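PDB 1M55: Rep protein from Adeno-associated virus - 5, which probably acts as the nicking endonuclease of viral replication, a metal-dependent domain that binds the origin and cuts DNA in a rolling-circle type mechanism. Local coordinates for residues Gln80-Lys83 with Phe88-His91; Pro51-Ala56 with Leu162-Thr167; Gly148-Tyr153 with Asp170-Ala175; Val118-Ile123 with Asn128-Ile133. All coordinates share one frame; numbering follows the deposited sequence.

Contact 1 (Gln80-Lys83 with Phe88-His91); sequences QFEK and FHLH. With ZN (zinc ion), chain C.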
loop_
_atom_site.group_PDB
_atom_site.type_symbol
_atom_site.label_atom_id
_atom_site.label_comp_id
_atom_site.label_asym_id
_atom_site.label_seq_id
_atom_site.Cartn_x
_atom_site.Cartn_y
_atom_site.Cartn_z
ATOM N N GLN A 80 2.383 -3.055 0.929
ATOM C CA GLN A 80 2.128 -3.672 2.221
ATOM C C GLN A 80 1.144 -2.841 3.044
ATOM O O GLN A 80 1.331 -1.635 3.225
ATOM C CB GLN A 80 3.436 -3.885 2.990
ATOM C CG GLN A 80 3.249 -4.588 4.322
ATOM C CD GLN A 80 4.521 -5.238 4.808
ATOM O OE1 GLN A 80 4.951 -6.248 4.267
ATOM N NE2 GLN A 80 5.131 -4.661 5.832
ATOM N N PHE A 81 0.071 -3.492 3.485
ATOM C CA PHE A 81 -0.971 -2.866 4.296
ATOM C C PHE A 81 -0.634 -3.109 5.770
ATOM O O PHE A 81 -0.429 -4.256 6.191
ATOM C CB PHE A 81 -2.336 -3.474 3.946
ATOM C CG PHE A 81 -3.495 -2.827 4.655
ATOM C CD1 PHE A 81 -4.517 -3.606 5.190
ATOM C CD2 PHE A 81 -3.561 -1.443 4.802
ATOM C CE1 PHE A 81 -5.586 -3.014 5.866
ATOM C CE2 PHE A 81 -4.628 -0.846 5.476
ATOM C CZ PHE A 81 -5.639 -1.636 6.008
ATOM N N GLU A 82 -0.594 -2.032 6.547
ATOM C CA GLU A 82 -0.253 -2.117 7.963
ATOM C C GLU A 82 -1.213 -1.361 8.871
ATOM O O GLU A 82 -1.886 -0.416 8.452
ATOM C CB GLU A 82 1.156 -1.556 8.201
ATOM C CG GLU A 82 2.276 -2.318 7.513
ATOM C CD GLU A 82 3.626 -1.641 7.659
ATOM O OE1 GLU A 82 3.731 -0.635 8.393
ATOM O OE2 GLU A 82 4.591 -2.114 7.035
ATOM N N LYS A 83 -1.252 -1.793 10.126
ATOM C CA LYS A 83 -2.065 -1.162 11.155
ATOM C C LYS A 83 -1.036 -0.410 12.003
ATOM O O LYS A 83 -0.331 -1.012 12.818
ATOM C CB LYS A 83 -2.777 -2.227 11.991
ATOM C CG LYS A 83 -3.668 -1.683 13.090
ATOM C CD LYS A 83 -4.369 -2.824 13.822
ATOM C CE LYS A 83 -5.484 -2.312 14.732
ATOM N NZ LYS A 83 -4.977 -1.402 15.797
ATOM N N PHE A 88 -4.247 3.096 9.633
ATOM C CA PHE A 88 -4.070 1.909 8.813
ATOM C C PHE A 88 -3.468 2.592 7.585
ATOM O O PHE A 88 -3.919 3.675 7.187
ATOM C CB PHE A 88 -5.416 1.290 8.447
ATOM C CG PHE A 88 -6.006 0.449 9.533
ATOM C CD1 PHE A 88 -6.793 1.022 10.527
ATOM C CD2 PHE A 88 -5.771 -0.923 9.565
ATOM C CE1 PHE A 88 -7.339 0.238 11.540
ATOM C CE2 PHE A 88 -6.312 -1.719 10.572
ATOM C CZ PHE A 88 -7.100 -1.137 11.563
ATOM N N HIS A 89 -2.438 2.004 6.996
ATOM C CA HIS A 89 -1.813 2.648 5.853
ATOM C C HIS A 89 -1.140 1.658 4.931
ATOM O O HIS A 89 -0.859 0.521 5.316
ATOM C CB HIS A 89 -0.793 3.695 6.330
ATOM C CG HIS A 89 0.294 3.126 7.187
ATOM N ND1 HIS A 89 0.151 2.844 8.529
ATOM C CD2 HIS A 89 1.548 2.724 6.857
ATOM C CE1 HIS A 89 1.289 2.283 8.958
ATOM N NE2 HIS A 89 2.164 2.193 7.976
ATOM N N LEU A 90 -0.893 2.107 3.709
ATOM C CA LEU A 90 -0.250 1.289 2.695
ATOM C C LEU A 90 1.114 1.838 2.313
ATOM O O LEU A 90 1.248 3.038 2.049
ATOM C CB LEU A 90 -1.101 1.272 1.417
ATOM C CG LEU A 90 -2.461 0.574 1.422
ATOM C CD1 LEU A 90 -3.334 1.152 0.320
ATOM C CD2 LEU A 90 -2.273 -0.925 1.256
ATOM N N HIS A 91 2.128 0.978 2.351
ATOM C CA HIS A 91 3.459 1.353 1.886
ATOM C C HIS A 91 3.360 0.900 0.438
ATOM O O HIS A 91 3.282 -0.302 0.160
ATOM C CB HIS A 91 4.560 0.562 2.594
ATOM C CG HIS A 91 4.834 1.036 3.983
ATOM N ND1 HIS A 91 5.835 1.924 4.311
ATOM C CD2 HIS A 91 4.201 0.745 5.146
ATOM C CE1 HIS A 91 5.782 2.140 5.631
ATOM N NE2 HIS A 91 4.807 1.447 6.179
HETATM ZN ZN ZN C . 4.048 1.382 8.030
#
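Gln80 and His91 form an antiparallel hydrogen-bonded pair, with His91 N donating to Gln80 O at 2.9 Å. On the face of Gln80, Glu82, His89 and His91, Gln80 NE2 reaches along its own strand to Glu82 OE2 (2.9 Å), which accepts on its anti lone pair. On the other face, Phe81 lets CB rest on Leu90 CD2 while CZ comes within 3.6 Å of Phe88 CD2; the two rings are nearly parallel, 28° apart, but offset so much that little of one lies over the other. Glu82 N meets His89 O almost head-on, at 2.8 Å. The Glu82 side chain leaves beside the backbone N (chi1 -63°) and runs out extended, CB lying over the His89 ring and Glu82 OE1 binding zinc at 2.1 Å. Lys83 lies alongside Phe88, its CG over the ring face, 3.7 Å from Phe88 CE2.

His89-Leu90-His91 is the His-hydrophobic-His signature of HUH endonucleases; both histidines bring NE2 to the zinc, while their ND1 atoms are held by Tyr87 O and Glu6 OE2. With Lys157 salt-bridged to Glu82 OE2, both carboxylate oxygens are engaged. The hairpin thus supplies all three protein ligands from one face, with second-shell bonds fixing their rotation.

Contact 2 (Pro51-Ala56 with Leu162-Thr167); sequences PQLTVA and LQWAWT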
loop_
_atom_site.group_PDB
_atom_site.type_symbol
_atom_site.label_atom_id
_atom_site.label_comp_id
_atom_site.label_asym_id
_atom_site.label_seq_id
_atom_site.Cartn_x
_atom_site.Cartn_y
_atom_site.Cartn_z
ATOM N N PRO A 51 -12.727 -4.894 7.191
ATOM C CA PRO A 51 -13.328 -3.689 6.601
ATOM C C PRO A 51 -12.255 -2.745 6.056
ATOM O O PRO A 51 -12.374 -2.225 4.941
ATOM C CB PRO A 51 -14.076 -3.069 7.781
ATOM C CG PRO A 51 -14.479 -4.268 8.580
ATOM C CD PRO A 51 -13.212 -5.097 8.567
ATOM N N GLN A 52 -11.191 -2.552 6.832
ATOM C CA GLN A 52 -10.092 -1.687 6.417
ATOM C C GLN A 52 -9.343 -2.299 5.233
ATOM O O GLN A 52 -8.940 -1.587 4.311
ATOM C CB GLN A 52 -9.137 -1.430 7.585
ATOM C CG GLN A 52 -9.688 -0.481 8.651
ATOM C CD GLN A 52 -10.601 -1.153 9.669
ATOM O OE1 GLN A 52 -10.851 -2.357 9.616
ATOM N NE2 GLN A 52 -11.097 -0.364 10.612
ATOM N N LEU A 53 -9.164 -3.617 5.253
ATOM C CA LEU A 53 -8.483 -4.311 4.162
ATOM C C LEU A 53 -9.271 -4.150 2.858
ATOM O O LEU A 53 -8.690 -3.997 1.782
ATOM C CB LEU A 53 -8.312 -5.794 4.497
ATOM C CG LEU A 53 -7.719 -6.700 3.415
ATOM C CD1 LEU A 53 -6.363 -6.181 2.937
ATOM C CD2 LEU A 53 -7.602 -8.114 3.964
ATOM N N THR A 54 -10.595 -4.171 2.964
ATOM C CA THR A 54 -11.456 -4.014 1.799
ATOM C C THR A 54 -11.203 -2.659 1.134
ATOM O O THR A 54 -11.057 -2.577 -0.092
ATOM C CB THR A 54 -12.943 -4.183 2.196
ATOM O OG1 THR A 54 -13.149 -5.526 2.664
ATOM C CG2 THR A 54 -13.864 -3.911 1.014
ATOM N N VAL A 55 -11.117 -1.604 1.937
ATOM C CA VAL A 55 -10.845 -0.271 1.399
ATOM C C VAL A 55 -9.425 -0.240 0.831
ATOM O O VAL A 55 -9.196 0.268 -0.270
ATOM C CB VAL A 55 -10.943 0.828 2.489
ATOM C CG1 VAL A 55 -10.681 2.198 1.877
ATOM C CG2 VAL A 55 -12.302 0.809 3.136
ATOM N N ALA A 56 -8.487 -0.812 1.582
ATOM C CA ALA A 56 -7.081 -0.844 1.190
ATOM C C ALA A 56 -6.841 -1.498 -0.168
ATOM O O ALA A 56 -6.105 -0.956 -1.000
ATOM C CB ALA A 56 -6.256 -1.540 2.258
ATOM N N LEU A 162 1.413 -6.039 10.557
ATOM C CA LEU A 162 1.280 -6.523 9.188
ATOM C C LEU A 162 -0.169 -6.966 9.035
ATOM O O LEU A 162 -0.661 -7.778 9.824
ATOM C CB LEU A 162 2.205 -7.721 8.938
ATOM C CG LEU A 162 1.977 -8.486 7.629
ATOM C CD1 LEU A 162 2.231 -7.570 6.445
ATOM C CD2 LEU A 162 2.878 -9.707 7.566
ATOM N N GLN A 163 -0.857 -6.408 8.045
ATOM C CA GLN A 163 -2.248 -6.754 7.787
ATOM C C GLN A 163 -2.392 -7.570 6.503
ATOM O O GLN A 163 -3.139 -8.548 6.468
ATOM C CB GLN A 163 -3.101 -5.489 7.712
ATOM C CG GLN A 163 -3.306 -4.789 9.051
ATOM C CD GLN A 163 -4.352 -5.471 9.910
ATOM O OE1 GLN A 163 -5.447 -5.785 9.439
ATOM N NE2 GLN A 163 -4.031 -5.693 11.176
ATOM N N TRP A 164 -1.649 -7.191 5.465
ATOM C CA TRP A 164 -1.706 -7.884 4.177
ATOM C C TRP A 164 -0.621 -7.307 3.275
ATOM O O TRP A 164 -0.035 -6.273 3.588
ATOM C CB TRP A 164 -3.076 -7.644 3.528
ATOM C CG TRP A 164 -3.550 -8.729 2.600
ATOM C CD1 TRP A 164 -3.374 -8.789 1.250
ATOM C CD2 TRP A 164 -4.340 -9.869 2.954
ATOM N NE1 TRP A 164 -4.016 -9.892 0.737
ATOM C CE2 TRP A 164 -4.617 -10.573 1.762
ATOM C CE3 TRP A 164 -4.849 -10.361 4.163
ATOM C CZ2 TRP A 164 -5.381 -11.744 1.742
ATOM C CZ3 TRP A 164 -5.608 -11.529 4.143
ATOM C CH2 TRP A 164 -5.867 -12.206 2.939
ATOM N N ALA A 165 -0.354 -7.971 2.156
ATOM C CA ALA A 165 0.636 -7.481 1.206
ATOM C C ALA A 165 0.361 -8.084 -0.163
ATOM O O ALA A 165 -0.234 -9.159 -0.264
ATOM C CB ALA A 165 2.059 -7.812 1.669
ATOM N N TRP A 166 0.774 -7.369 -1.204
ATOM C CA TRP A 166 0.581 -7.795 -2.588
ATOM C C TRP A 166 1.835 -7.431 -3.372
ATOM O O TRP A 166 2.497 -6.435 -3.074
ATOM C CB TRP A 166 -0.583 -7.035 -3.240
ATOM C CG TRP A 166 -1.909 -7.075 -2.536
ATOM C CD1 TRP A 166 -2.980 -7.865 -2.854
ATOM C CD2 TRP A 166 -2.356 -6.197 -1.492
ATOM N NE1 TRP A 166 -4.068 -7.519 -2.087
ATOM C CE2 TRP A 166 -3.714 -6.499 -1.243
ATOM C CE3 TRP A 166 -1.740 -5.176 -0.751
ATOM C CZ2 TRP A 166 -4.472 -5.816 -0.283
ATOM C CZ3 TRP A 166 -2.494 -4.496 0.201
ATOM C CH2 TRP A 166 -3.847 -4.820 0.425
ATOM N N THR A 167 2.131 -8.198 -4.414
ATOM C CA THR A 167 3.292 -7.910 -5.245
ATOM C C THR A 167 3.252 -8.708 -6.536
ATOM O O THR A 167 2.604 -9.761 -6.607
ATOM C CB THR A 167 4.618 -8.251 -4.521
ATOM O OG1 THR A 167 5.727 -7.825 -5.320
ATOM C CG2 THR A 167 4.733 -9.748 -4.273
#
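Gln163 NE2 is gripped by two backbone carbonyls, those of Leu47 and Pro160, and Gln163 OE1 takes the N-H of Glu49, so this amide ties the start of strand 162-167 to the chain leading into helix 50-71. Just beyond it Trp164 and Trp166 receive Leu53 from the helix. Leu53 has CG opposite its backbone N (chi1 175°), which carries the fork of the side chain out to the strand; CD2 goes to Trp164 alone, whereas CD1 is shared by the two tryptophans. CD2 lies over one face of the Trp164 indole, 3.6 Å from Trp164 CE3, toward the rim of the six-membered ring. CD1 fits between the stem of one tryptophan and the benzene end of the other, 3.6 Å from Trp164 CB and 3.8 Å from Trp166 CZ2. One turn later Ala56 CB approaches Trp166 CH2 more loosely, at 4.5 Å. The two indoles also meet each other, Trp164 CD1 sitting 3.3 Å above the plane of Trp166.

Trp164 and Trp166, two apart, share the helix-facing side as in any strand; a classic beta bulge turns Gln163 to Phe81 as well. Further out, Trp35 makes an edge-to-face contact with Trp164, and Arg60 a cation-pi contact with Trp166. No hydrogen bond crosses between residues 51-56 and 162-167. Between them the contact is apolar and CH-pi, and largely buried; the Arg60 cation-pi contact and the Gln163 amide bonds add polar links at its margins.

Contact 3 (Gly148-Tyr153 with Asp170-Ala175); sequences GYIPAY and DEYKLA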
loop_
_atom_site.group_PDB
_atom_site.type_symbol
_atom_site.label_atom_id
_atom_site.label_comp_id
_atom_site.label_asym_id
_atom_site.label_seq_id
_atom_site.Cartn_x
_atom_site.Cartn_y
_atom_site.Cartn_z
ATOM N N GLY A 148 16.174 -4.096 -2.006
ATOM C CA GLY A 148 16.620 -4.447 -0.667
ATOM C C GLY A 148 15.777 -3.859 0.450
ATOM O O GLY A 148 15.714 -4.421 1.547
ATOM N N TYR A 149 15.135 -2.730 0.172
ATOM C CA TYR A 149 14.266 -2.057 1.137
ATOM C C TYR A 149 13.128 -2.994 1.569
ATOM O O TYR A 149 12.653 -2.931 2.705
ATOM C CB TYR A 149 13.701 -0.787 0.494
ATOM C CG TYR A 149 12.764 0.041 1.351
ATOM C CD1 TYR A 149 13.262 0.972 2.264
ATOM C CD2 TYR A 149 11.379 -0.039 1.180
ATOM C CE1 TYR A 149 12.406 1.813 2.981
ATOM C CE2 TYR A 149 10.511 0.797 1.892
ATOM C CZ TYR A 149 11.034 1.722 2.788
ATOM O OH TYR A 149 10.194 2.566 3.483
ATOM N N ILE A 150 12.713 -3.888 0.673
ATOM C CA ILE A 150 11.636 -4.820 0.986
ATOM C C ILE A 150 12.015 -5.796 2.111
ATOM O O ILE A 150 11.380 -5.781 3.170
ATOM C CB ILE A 150 11.121 -5.542 -0.294
ATOM C CG1 ILE A 150 10.501 -4.506 -1.241
ATOM C CG2 ILE A 150 10.114 -6.626 0.064
ATOM C CD1 ILE A 150 10.219 -5.016 -2.645
ATOM N N PRO A 151 13.063 -6.629 1.923
ATOM C CA PRO A 151 13.423 -7.556 3.007
ATOM C C PRO A 151 13.988 -6.862 4.254
ATOM O O PRO A 151 13.850 -7.365 5.373
ATOM C CB PRO A 151 14.464 -8.473 2.351
ATOM C CG PRO A 151 15.092 -7.593 1.314
ATOM C CD PRO A 151 13.888 -6.884 0.727
ATOM N N ALA A 152 14.597 -5.698 4.062
ATOM C CA ALA A 152 15.185 -4.958 5.173
ATOM C C ALA A 152 14.180 -4.274 6.085
ATOM O O ALA A 152 14.310 -4.318 7.311
ATOM C CB ALA A 152 16.154 -3.920 4.641
ATOM N N TYR A 153 13.143 -3.698 5.486
ATOM C CA TYR A 153 12.172 -2.922 6.239
ATOM C C TYR A 153 10.727 -3.404 6.269
ATOM O O TYR A 153 10.084 -3.356 7.317
ATOM C CB TYR A 153 12.231 -1.495 5.704
ATOM C CG TYR A 153 11.465 -0.457 6.478
ATOM C CD1 TYR A 153 11.796 -0.151 7.800
ATOM C CD2 TYR A 153 10.478 0.302 5.851
ATOM C CE1 TYR A 153 11.171 0.894 8.467
ATOM C CE2 TYR A 153 9.850 1.346 6.507
ATOM C CZ TYR A 153 10.205 1.641 7.811
ATOM O OH TYR A 153 9.620 2.715 8.433
ATOM N N ASP A 170 8.209 -11.705 -8.635
ATOM C CA ASP A 170 8.328 -13.146 -8.406
ATOM C C ASP A 170 9.105 -13.513 -7.147
ATOM O O ASP A 170 8.726 -14.426 -6.415
ATOM C CB ASP A 170 8.970 -13.831 -9.620
ATOM C CG ASP A 170 8.116 -13.728 -10.880
ATOM O OD1 ASP A 170 6.870 -13.702 -10.773
ATOM O OD2 ASP A 170 8.698 -13.681 -11.986
ATOM N N GLU A 171 10.181 -12.784 -6.890
ATOM C CA GLU A 171 11.018 -13.037 -5.725
ATOM C C GLU A 171 10.274 -12.897 -4.396
ATOM O O GLU A 171 10.606 -13.581 -3.424
ATOM C CB GLU A 171 12.216 -12.086 -5.750
ATOM C CG GLU A 171 13.219 -12.272 -4.625
ATOM C CD GLU A 171 14.366 -11.271 -4.686
ATOM O OE1 GLU A 171 14.322 -10.340 -5.519
ATOM O OE2 GLU A 171 15.318 -11.414 -3.893
ATOM N N TYR A 172 9.241 -12.056 -4.363
ATOM C CA TYR A 172 8.496 -11.814 -3.128
ATOM C C TYR A 172 7.051 -12.296 -3.095
ATOM O O TYR A 172 6.357 -12.095 -2.092
ATOM C CB TYR A 172 8.544 -10.320 -2.781
ATOM C CG TYR A 172 9.950 -9.804 -2.602
ATOM C CD1 TYR A 172 10.514 -8.910 -3.518
ATOM C CD2 TYR A 172 10.740 -10.252 -1.547
ATOM C CE1 TYR A 172 11.838 -8.485 -3.385
ATOM C CE2 TYR A 172 12.056 -9.836 -1.405
ATOM C CZ TYR A 172 12.601 -8.957 -2.323
ATOM O OH TYR A 172 13.915 -8.574 -2.178
ATOM N N LYS A 173 6.604 -12.950 -4.164
ATOM C CA LYS A 173 5.228 -13.440 -4.228
ATOM C C LYS A 173 4.836 -14.328 -3.053
ATOM O O LYS A 173 3.760 -14.166 -2.474
ATOM C CB LYS A 173 4.970 -14.173 -5.549
ATOM C CG LYS A 173 4.764 -13.256 -6.743
ATOM C CD LYS A 173 4.492 -14.057 -8.006
ATOM C CE LYS A 173 4.058 -13.160 -9.155
ATOM N NZ LYS A 173 2.763 -12.481 -8.861
ATOM N N LEU A 174 5.708 -15.260 -2.685
ATOM C CA LEU A 174 5.413 -16.152 -1.572
ATOM C C LEU A 174 5.501 -15.424 -0.228
ATOM O O LEU A 174 4.665 -15.631 0.651
ATOM C CB LEU A 174 6.355 -17.358 -1.598
ATOM C CG LEU A 174 6.246 -18.361 -0.448
ATOM C CD1 LEU A 174 4.823 -18.911 -0.323
ATOM C CD2 LEU A 174 7.245 -19.483 -0.689
ATOM N N ALA A 175 6.488 -14.546 -0.095
ATOM C CA ALA A 175 6.694 -13.790 1.137
ATOM C C ALA A 175 5.529 -12.880 1.513
ATOM O O ALA A 175 5.245 -12.690 2.694
ATOM C CB ALA A 175 7.978 -12.963 1.034
#
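Ile150 and Pro151 close on the ring of Tyr172 from the short helix 149-154. Ile150 CG2 stands almost exactly over the ring centre, 3.9 Å from the centroid and 6° off the normal, a well-formed CH-pi contact. The other branch reaches past the rim, with Ile150 CD1 3.9 Å from Tyr172 CE1. Pro151 meets the far end of the tyrosine at about a right angle, its CD 3.4 Å from Tyr172 OH, which is a van der Waals approach to the hydroxyl.

The opposite face of the ring is covered from its own segment, where Glu171 CG lies 4.0 Å above the plane, so that the aromatic group is sandwiched between two aliphatic chains. Tyr172 CG sits beside its backbone N (chi1 -59°), which sends the ring across toward the helix. On the other segment the helix is secured by Ala152 N bonding to Gly148 O at 3.0 Å, and residues 150-153 make a wider pi-type turn.

In the next shell Phe78 and Leu155 touch both Ile150 and Tyr172, and Phe189 of helix 179-191 packs on Pro151. Tyr149 leaves on another side of the helix to bond Glu6. The contact seats the back of a helix whose tyrosines point elsewhere, against the loop before helix 179-191; a helix bearing tyrosine beside the metal-binding histidines is characteristic of the HUH endonuclease fold.

Contact 4 (Val118-Ile123 with Asn128-Ile133); sequences VVFQGI and NDWVAI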
loop_
_atom_site.group_PDB
_atom_site.type_symbol
_atom_site.label_atom_id
_atom_site.label_comp_id
_atom_site.label_asym_id
_atom_site.label_seq_id
_atom_site.Cartn_x
_atom_site.Cartn_y
_atom_site.Cartn_z
ATOM N N VAL A 118 -13.449 7.386 -7.233
ATOM C CA VAL A 118 -13.770 5.964 -7.308
ATOM C C VAL A 118 -14.041 5.247 -5.990
ATOM O O VAL A 118 -15.023 4.509 -5.864
ATOM C CB VAL A 118 -12.656 5.193 -8.065
ATOM C CG1 VAL A 118 -12.938 3.699 -8.077
ATOM C CG2 VAL A 118 -12.534 5.721 -9.478
ATOM N N VAL A 119 -13.170 5.450 -5.012
ATOM C CA VAL A 119 -13.317 4.760 -3.743
ATOM C C VAL A 119 -14.172 5.501 -2.721
ATOM O O VAL A 119 -14.937 4.882 -1.978
ATOM C CB VAL A 119 -11.923 4.456 -3.110
ATOM C CG1 VAL A 119 -12.059 3.468 -1.962
ATOM C CG2 VAL A 119 -10.957 3.922 -4.160
ATOM N N PHE A 120 -14.096 6.827 -2.732
ATOM C CA PHE A 120 -14.806 7.618 -1.739
ATOM C C PHE A 120 -15.999 8.462 -2.158
ATOM O O PHE A 120 -16.374 9.400 -1.459
ATOM C CB PHE A 120 -13.783 8.426 -0.936
ATOM C CG PHE A 120 -12.693 7.570 -0.359
ATOM C CD1 PHE A 120 -11.387 7.668 -0.828
ATOM C CD2 PHE A 120 -12.995 6.601 0.593
ATOM C CE1 PHE A 120 -10.399 6.800 -0.357
ATOM C CE2 PHE A 120 -12.021 5.734 1.067
ATOM C CZ PHE A 120 -10.719 5.830 0.590
ATOM N N GLN A 121 -16.611 8.108 -3.286
ATOM C CA GLN A 121 -17.807 8.796 -3.773
ATOM C C GLN A 121 -17.677 10.315 -3.864
ATOM O O GLN A 121 -18.652 11.041 -3.650
ATOM C CB GLN A 121 -18.994 8.445 -2.864
ATOM C CG GLN A 121 -19.161 6.962 -2.617
ATOM C CD GLN A 121 -20.190 6.641 -1.543
ATOM O OE1 GLN A 121 -21.003 7.484 -1.161
ATOM N NE2 GLN A 121 -20.143 5.416 -1.038
ATOM N N GLY A 122 -16.475 10.802 -4.154
ATOM C CA GLY A 122 -16.266 12.235 -4.255
ATOM C C GLY A 122 -16.069 12.942 -2.924
ATOM O O GLY A 122 -15.959 14.170 -2.888
ATOM N N ILE A 123 -16.025 12.184 -1.831
ATOM C CA ILE A 123 -15.829 12.757 -0.498
ATOM C C ILE A 123 -14.333 12.824 -0.183
ATOM O O ILE A 123 -13.627 11.821 -0.295
ATOM C CB ILE A 123 -16.541 11.905 0.591
ATOM C CG1 ILE A 123 -18.049 11.841 0.319
ATOM C CG2 ILE A 123 -16.253 12.461 1.989
ATOM C CD1 ILE A 123 -18.747 13.184 0.338
ATOM N N ASN A 128 -4.878 14.114 7.483
ATOM C CA ASN A 128 -3.762 14.935 7.040
ATOM C C ASN A 128 -2.775 14.120 6.211
ATOM O O ASN A 128 -2.443 12.994 6.572
ATOM C CB ASN A 128 -3.034 15.549 8.239
ATOM C CG ASN A 128 -1.927 16.506 7.819
ATOM O OD1 ASN A 128 -2.144 17.406 7.004
ATOM N ND2 ASN A 128 -0.733 16.308 8.363
ATOM N N ASP A 129 -2.343 14.691 5.087
ATOM C CA ASP A 129 -1.372 14.068 4.187
ATOM C C ASP A 129 -1.671 12.591 3.983
ATOM O O ASP A 129 -0.781 11.752 4.115
ATOM C CB ASP A 129 0.053 14.226 4.746
ATOM C CG ASP A 129 0.442 15.680 4.970
ATOM O OD1 ASP A 129 0.144 16.532 4.103
ATOM O OD2 ASP A 129 1.054 15.969 6.021
ATOM N N TRP A 130 -2.913 12.275 3.630
ATOM C CA TRP A 130 -3.287 10.880 3.451
ATOM C C TRP A 130 -2.651 10.172 2.250
ATOM O O TRP A 130 -2.672 8.950 2.178
ATOM C CB TRP A 130 -4.808 10.692 3.529
ATOM C CG TRP A 130 -5.578 11.156 2.347
ATOM C CD1 TRP A 130 -5.919 12.442 2.034
ATOM C CD2 TRP A 130 -6.134 10.328 1.320
ATOM N NE1 TRP A 130 -6.652 12.463 0.872
ATOM C CE2 TRP A 130 -6.800 11.181 0.412
ATOM C CE3 TRP A 130 -6.138 8.946 1.080
ATOM C CZ2 TRP A 130 -7.462 10.696 -0.721
ATOM C CZ3 TRP A 130 -6.799 8.465 -0.048
ATOM C CH2 TRP A 130 -7.451 9.341 -0.933
ATOM N N VAL A 131 -2.132 10.934 1.291
ATOM C CA VAL A 131 -1.420 10.355 0.146
ATOM C C VAL A 131 -0.107 11.128 0.133
ATOM O O VAL A 131 -0.071 12.294 -0.273
ATOM C CB VAL A 131 -2.157 10.544 -1.196
ATOM C CG1 VAL A 131 -1.316 9.975 -2.339
ATOM C CG2 VAL A 131 -3.499 9.837 -1.162
ATOM N N ALA A 132 0.956 10.501 0.625
ATOM C CA ALA A 132 2.249 11.169 0.727
ATOM C C ALA A 132 3.421 10.449 0.072
ATOM O O ALA A 132 3.657 9.265 0.325
ATOM C CB ALA A 132 2.567 11.427 2.203
ATOM N N ILE A 133 4.167 11.175 -0.754
ATOM C CA ILE A 133 5.349 10.622 -1.410
ATOM C C ILE A 133 6.498 10.711 -0.398
ATOM O O ILE A 133 6.724 11.768 0.203
ATOM C CB ILE A 133 5.759 11.451 -2.647
ATOM C CG1 ILE A 133 4.620 11.496 -3.666
ATOM C CG2 ILE A 133 7.016 10.861 -3.281
ATOM C CD1 ILE A 133 4.845 12.507 -4.774
#
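Phe120 opens a type I' beta turn that runs to Ile123, closed by Ile123 N bonding to Phe120 O at 2.8 Å and passing through positive phi at Gln121 and Gly122, while Trp130 lies just ahead of strand 131-133. The two backbones stay well apart, with Phe120 CA 13.0 Å from Trp130 CA, and the long aromatic side chains bridge the gap.

The side chains run antiparallel, one past the other, and form an offset edge-to-face pair. The edge of Phe120 is directed to the face of the Trp130 six-membered ring, the planes 82° apart and the centroids separated by 5.8 Å. Phe120 CE1 does the touching, 3.9 Å from Trp130 CH2 and only slightly farther from Trp130 CZ3. Trp130 takes the first torsion in which CG falls between the backbone N and the carbonyl carbon (chi1 74°), and this leads its benzene end toward the turn.

Neighbours along the chain steady both rings: Val119 CG1 lies 3.7 Å above the Phe120 plane, and Val131 CG2 rests over one face of Trp130. Arg112 and Val116 of helix 101-118 pack on the indole, whereas Val55, Ile59 and Phe26 touch the phenyl group. The pair therefore joins the exit of helix 101-118 to the start of a short strand that pairs with strand 3-10, where helix 101-118 packs on the sheet of the alpha/beta Rep nuclease domain.

How the contacts relate
Contact 1 holds the zinc site, and the nearest side-chain atoms of Trp166, Ile150 and Trp130 are about 12, 13 and 14 Å from its zinc. Contact 2 adjoins it, centres 7 Å apart, because strands 77-83 and 162-167 are neighbours in the sheet; Phe81 CE1 packs 3.6 Å from Leu53 CA. Contact 3 meets contact 1 at His91 CE1 and Tyr153 CE2, 4.2 Å apart, and Tyr149 shares Glu6 OE2 with His91; it also touches contact 2 through Thr167 CG2 and Tyr172 O (3.6 Å). Contact 4, not touching contact 1, reaches contact 2 through Val55 CG1 and Phe120 CZ (3.9 Å). Contacts 3 and 4 lie on opposite sides of the chain's centre, centres about 27 Å apart.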